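Local coordinates for phosphoenolpyruvate-protein phosphotransferase (Coxiella burnetii, PDB 3TRC), which probably transfers phosphate from phosphoenolpyruvate to a protein histidine, this piece being its GAF domain, at residues A[46-57]-A[70-81]. Residues are numbered along the deposited sequence; the frame is centred on the assembly and turned at random.
Sequences FICDDVHGEYVL and KLRLKFGEGLIG. With NA (sodium ion), chain C; PO4 (phosphate ion), chain B.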
loop_
_atom_site.group_PDB
_atom_site.type_symbol
_atom_site.label_atom_id
_atom_site.label_comp_id
_atom_site.label_asym_id
_atom_site.label_seq_id
_atom_site.Cartn_x
_atom_site.Cartn_y
_atom_site.Cartn_z
ATOM N N PHE A 46 -6.549 2.228 -17.336
ATOM C CA PHE A 46 -7.543 3.089 -17.958
ATOM C C PHE A 46 -8.108 4.009 -16.901
ATOM O O PHE A 46 -8.279 3.609 -15.748
ATOM C CB PHE A 46 -8.694 2.258 -18.532
ATOM C CG PHE A 46 -8.313 1.409 -19.713
ATOM C CD1 PHE A 46 -7.776 0.147 -19.536
ATOM C CD2 PHE A 46 -8.517 1.872 -21.007
ATOM C CE1 PHE A 46 -7.436 -0.642 -20.629
ATOM C CE2 PHE A 46 -8.174 1.098 -22.101
ATOM C CZ PHE A 46 -7.641 -0.159 -21.919
ATOM N N ILE A 47 -8.413 5.239 -17.291
ATOM C CA ILE A 47 -9.076 6.161 -16.381
ATOM C C ILE A 47 -10.441 6.544 -16.945
ATOM O O ILE A 47 -10.593 6.731 -18.153
ATOM C CB ILE A 47 -8.208 7.407 -16.117
ATOM C CG1 ILE A 47 -6.923 6.997 -15.389
ATOM C CG2 ILE A 47 -8.966 8.424 -15.281
ATOM C CD1 ILE A 47 -6.128 8.170 -14.847
ATOM N N CYS A 48 -11.439 6.636 -16.067
ATOM C CA CYS A 48 -12.784 7.013 -16.492
ATOM C C CYS A 48 -12.855 8.449 -16.988
ATOM O O CYS A 48 -12.333 9.366 -16.348
ATOM C CB CYS A 48 -13.771 6.850 -15.341
ATOM S SG CYS A 48 -13.976 5.167 -14.792
ATOM N N ASP A 49 -13.517 8.627 -18.128
ATOM C CA ASP A 49 -13.852 9.946 -18.661
ATOM C C ASP A 49 -15.367 10.038 -18.581
ATOM O O ASP A 49 -16.071 9.668 -19.517
ATOM C CB ASP A 49 -13.377 10.061 -20.117
ATOM C CG ASP A 49 -13.614 11.440 -20.711
ATOM O OD1 ASP A 49 -14.266 12.280 -20.054
ATOM O OD2 ASP A 49 -13.149 11.681 -21.844
ATOM N N ASP A 50 -15.870 10.501 -17.439
ATOM C CA ASP A 50 -17.299 10.440 -17.166
ATOM C C ASP A 50 -18.146 11.263 -18.133
ATOM O O ASP A 50 -19.260 10.869 -18.455
ATOM C CB ASP A 50 -17.595 10.808 -15.707
ATOM C CG ASP A 50 -17.069 9.767 -14.726
ATOM O OD1 ASP A 50 -17.054 8.573 -15.076
ATOM O OD2 ASP A 50 -16.674 10.140 -13.604
ATOM N N VAL A 51 -17.621 12.388 -18.610
ATOM C CA VAL A 51 -18.377 13.216 -19.552
ATOM C C VAL A 51 -18.715 12.487 -20.862
ATOM O O VAL A 51 -19.822 12.632 -21.393
ATOM C CB VAL A 51 -17.658 14.550 -19.863
ATOM C CG1 VAL A 51 -16.285 14.295 -20.436
ATOM C CG2 VAL A 51 -18.486 15.387 -20.833
ATOM N N HIS A 52 -17.767 11.707 -21.380
ATOM C CA HIS A 52 -17.969 10.998 -22.641
ATOM C C HIS A 52 -18.377 9.537 -22.440
ATOM O O HIS A 52 -18.643 8.827 -23.410
ATOM C CB HIS A 52 -16.705 11.066 -23.500
ATOM C CG HIS A 52 -16.305 12.462 -23.869
ATOM N ND1 HIS A 52 -15.186 13.079 -23.352
ATOM C CD2 HIS A 52 -16.883 13.363 -24.696
ATOM C CE1 HIS A 52 -15.090 14.300 -23.848
ATOM N NE2 HIS A 52 -16.107 14.497 -24.668
ATOM N N GLY A 53 -18.414 9.095 -21.187
ATOM C CA GLY A 53 -18.811 7.732 -20.874
ATOM C C GLY A 53 -17.876 6.697 -21.470
ATOM O O GLY A 53 -18.313 5.683 -22.023
ATOM N N GLU A 54 -16.578 6.959 -21.356
ATOM C CA GLU A 54 -15.554 6.083 -21.910
ATOM C C GLU A 54 -14.388 5.925 -20.950
ATOM O O GLU A 54 -14.056 6.841 -20.201
ATOM C CB GLU A 54 -15.011 6.664 -23.220
ATOM C CG GLU A 54 -16.024 6.784 -24.336
ATOM C CD GLU A 54 -15.518 7.626 -25.495
ATOM O OE1 GLU A 54 -14.778 8.608 -25.259
ATOM O OE2 GLU A 54 -15.862 7.302 -26.648
ATOM N N TYR A 55 -13.775 4.750 -20.986
ATOM C CA TYR A 55 -12.482 4.531 -20.362
ATOM C C TYR A 55 -11.409 4.990 -21.327
ATOM O O TYR A 55 -11.474 4.675 -22.510
ATOM C CB TYR A 55 -12.291 3.046 -20.100
ATOM C CG TYR A 55 -13.318 2.492 -19.165
ATOM C CD1 TYR A 55 -13.272 2.824 -17.824
ATOM C CD2 TYR A 55 -14.328 1.653 -19.612
ATOM C CE1 TYR A 55 -14.181 2.343 -16.943
ATOM C CE2 TYR A 55 -15.273 1.161 -18.720
ATOM C CZ TYR A 55 -15.176 1.522 -17.379
ATOM O OH TYR A 55 -16.052 1.077 -16.426
ATOM N N VAL A 56 -10.418 5.718 -20.824
ATOM C CA VAL A 56 -9.312 6.170 -21.665
ATOM C C VAL A 56 -8.011 5.513 -21.232
ATOM O O VAL A 56 -7.664 5.530 -20.057
ATOM C CB VAL A 56 -9.135 7.695 -21.570
ATOM C CG1 VAL A 56 -8.043 8.157 -22.536
ATOM C CG2 VAL A 56 -10.446 8.391 -21.870
ATOM N N LEU A 57 -7.292 4.915 -22.173
ATOM C CA LEU A 57 -6.013 4.303 -21.832
ATOM C C LEU A 57 -5.035 5.386 -21.397
ATOM O O LEU A 57 -4.818 6.364 -22.120
ATOM C CB LEU A 57 -5.452 3.543 -23.033
ATOM C CG LEU A 57 -4.111 2.860 -22.779
ATOM C CD1 LEU A 57 -4.284 1.710 -21.788
ATOM C CD2 LEU A 57 -3.529 2.354 -24.098
ATOM N N LYS A 70 -5.305 7.898 -26.073
ATOM C CA LYS A 70 -6.136 7.848 -27.277
ATOM C C LYS A 70 -7.186 6.727 -27.281
ATOM O O LYS A 70 -8.336 6.952 -27.650
ATOM C CB LYS A 70 -5.245 7.719 -28.520
ATOM C CG LYS A 70 -4.205 8.825 -28.661
ATOM C CD LYS A 70 -4.878 10.186 -28.813
ATOM C CE LYS A 70 -3.863 11.313 -28.886
ATOM N NZ LYS A 70 -4.530 12.647 -28.931
ATOM N N LEU A 71 -6.788 5.518 -26.901
ATOM C CA LEU A 71 -7.705 4.383 -26.921
ATOM C C LEU A 71 -8.858 4.601 -25.948
ATOM O O LEU A 71 -8.642 4.810 -24.758
ATOM C CB LEU A 71 -6.968 3.090 -26.577
ATOM C CG LEU A 71 -7.842 1.838 -26.508
ATOM C CD1 LEU A 71 -8.486 1.545 -27.857
ATOM C CD2 LEU A 71 -7.019 0.655 -26.030
ATOM N N ARG A 72 -10.081 4.555 -26.469
ATOM C CA ARG A 72 -11.277 4.775 -25.665
ATOM C C ARG A 72 -12.239 3.599 -25.788
ATOM O O ARG A 72 -12.495 3.097 -26.886
ATOM C CB ARG A 72 -11.962 6.086 -26.072
ATOM C CG ARG A 72 -11.154 7.312 -25.692
ATOM C CD ARG A 72 -11.662 8.600 -26.322
ATOM N NE ARG A 72 -10.977 9.735 -25.714
ATOM C CZ ARG A 72 -11.384 10.336 -24.602
ATOM N NH1 ARG A 72 -12.496 9.932 -23.995
ATOM N NH2 ARG A 72 -10.689 11.347 -24.105
ATOM N N LEU A 73 -12.760 3.156 -24.649
ATOM C CA LEU A 73 -13.680 2.027 -24.601
ATOM C C LEU A 73 -14.945 2.486 -23.894
ATOM O O LEU A 73 -14.870 3.127 -22.853
ATOM C CB LEU A 73 -13.047 0.864 -23.836
ATOM C CG LEU A 73 -11.727 0.327 -24.394
ATOM C CD1 LEU A 73 -11.147 -0.732 -23.458
ATOM C CD2 LEU A 73 -11.926 -0.234 -25.789
ATOM N N LYS A 74 -16.105 2.168 -24.455
ATOM C CA LYS A 74 -17.362 2.647 -23.889
ATOM C C LYS A 74 -17.703 1.984 -22.561
ATOM O O LYS A 74 -17.498 0.779 -22.383
ATOM C CB LYS A 74 -18.512 2.441 -24.879
ATOM C CG LYS A 74 -18.397 3.271 -26.145
ATOM C CD LYS A 74 -18.538 4.750 -25.840
ATOM C CE LYS A 74 -18.612 5.574 -27.116
ATOM N NZ LYS A 74 -18.736 7.030 -26.821
ATOM N N PHE A 75 -18.222 2.774 -21.626
ATOM C CA PHE A 75 -18.711 2.225 -20.368
ATOM C C PHE A 75 -19.683 1.083 -20.666
ATOM O O PHE A 75 -20.526 1.191 -21.557
ATOM C CB PHE A 75 -19.451 3.284 -19.538
ATOM C CG PHE A 75 -18.557 4.317 -18.885
ATOM C CD1 PHE A 75 -17.179 4.231 -18.961
ATOM C CD2 PHE A 75 -19.121 5.375 -18.182
ATOM C CE1 PHE A 75 -16.374 5.184 -18.350
ATOM C CE2 PHE A 75 -18.324 6.333 -17.570
ATOM C CZ PHE A 75 -16.946 6.239 -17.658
ATOM N N GLY A 76 -19.556 -0.009 -19.925
ATOM C CA GLY A 76 -20.540 -1.077 -19.956
ATOM C C GLY A 76 -20.251 -2.124 -21.011
ATOM O O GLY A 76 -20.863 -3.193 -21.019
ATOM N N GLU A 77 -19.312 -1.822 -21.898
ATOM C CA GLU A 77 -19.059 -2.682 -23.050
ATOM C C GLU A 77 -17.824 -3.554 -22.898
ATOM O O GLU A 77 -16.820 -3.147 -22.313
ATOM C CB GLU A 77 -18.951 -1.852 -24.330
ATOM C CG GLU A 77 -20.222 -1.108 -24.685
ATOM C CD GLU A 77 -20.211 -0.603 -26.114
ATOM O OE1 GLU A 77 -19.160 -0.724 -26.780
ATOM O OE2 GLU A 77 -21.255 -0.090 -26.570
ATOM N N GLY A 78 -17.906 -4.762 -23.441
ATOM C CA GLY A 78 -16.787 -5.679 -23.404
ATOM C C GLY A 78 -16.442 -6.179 -22.016
ATOM O O GLY A 78 -17.149 -5.934 -21.040
ATOM N N LEU A 79 -15.329 -6.896 -21.935
ATOM C CA LEU A 79 -14.889 -7.481 -20.686
ATOM C C LEU A 79 -14.421 -6.391 -19.724
ATOM O O LEU A 79 -14.709 -6.436 -18.530
ATOM C CB LEU A 79 -13.759 -8.471 -20.967
ATOM C CG LEU A 79 -13.339 -9.399 -19.836
ATOM C CD1 LEU A 79 -14.552 -10.110 -19.234
ATOM C CD2 LEU A 79 -12.320 -10.403 -20.363
ATOM N N ILE A 80 -13.687 -5.417 -20.243
ATOM C CA ILE A 80 -13.230 -4.312 -19.409
ATOM C C ILE A 80 -14.420 -3.527 -18.850
ATOM O O ILE A 80 -14.436 -3.158 -17.670
ATOM C CB ILE A 80 -12.229 -3.413 -20.166
ATOM C CG1 ILE A 80 -10.936 -4.199 -20.398
ATOM C CG2 ILE A 80 -11.953 -2.137 -19.393
ATOM C CD1 ILE A 80 -9.929 -3.528 -21.316
ATOM N N GLY A 81 -15.425 -3.300 -19.692
ATOM C CA GLY A 81 -16.666 -2.693 -19.243
ATOM C C GLY A 81 -17.325 -3.508 -18.145
ATOM O O GLY A 81 -17.867 -2.963 -17.186
HETATM NA NA NA C . -18.250 -0.099 -17.396
HETATM P P PO4 B . -12.989 -5.726 -24.363
HETATM O O1 PO4 B . -13.696 -4.770 -25.289
HETATM O O2 PO4 B . -11.603 -6.021 -24.898
HETATM O O3 PO4 B . -12.872 -5.138 -22.983
HETATM O O4 PO4 B . -13.748 -7.027 -24.288
HETATM O O HOH W 1 -15.202 4.500 -27.558
#
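The ring of Phe75 lies with one face over the peptide between Gly53 and Glu54 and turns an edge to one face of Tyr55, whose CE2 is 3.6 Å from Phe75 CD1. This edge-to-face pair, its planes 54° apart, sits where strand 72-74, an outermost strand of the antiparallel GAF-domain sheet, leaves its hairpin partner, strand 54-61. Gly53, part of a G1 beta bulge facing Asp49, fits this position of positive phi and, lacking a side chain, lets its CA make a CH-pi contact with Phe75. Asp50 OD1 meets the rim of the same ring, 3.5 Å from Phe75 CZ.

On the sheet face bearing Glu54 and Val56, the Arg72 guanidinium has Val56 CG2 over one face and carboxylates at its edge. Its chain runs extended from CG to NE (chi3 170°), long enough to set NH1 between Glu54 and Asp49. NH1 makes salt bridges to Asp49 OD2 at 2.8 Å, on the anti side, and Glu54 OE1 at 2.9 Å. His52 ND1 also donates to Asp49 OD2, which should help fix that carboxylate. Lys74, alongside Glu54 and bent at chi2 (-67°), makes a third from NZ to Glu54 OE2, above the carboxylate plane, so each Glu54 oxygen has its own cation.

On the other face, with Tyr55, Phe46 takes Leu57 CD1 over one face and Leu71 CD2 at its edge, while Leu73 and Ile80 add apolar bulk. Backbone pairing is closest at Tyr55 N to Leu73 O, 2.7 Å. The type II turn Lys74-Glu77, with Gly76 at positive phi, leads into helix 78-86, whose Leu79 and Ile80 amides hold a phosphate, probably from the crystallisation liquor. Glu85 also binds the sodium and Gly76 lies beside it; the ion sits in the Tyr55 ring plane, 2.7 Å from Tyr55 OH and 2.9 Å from Gly81 O.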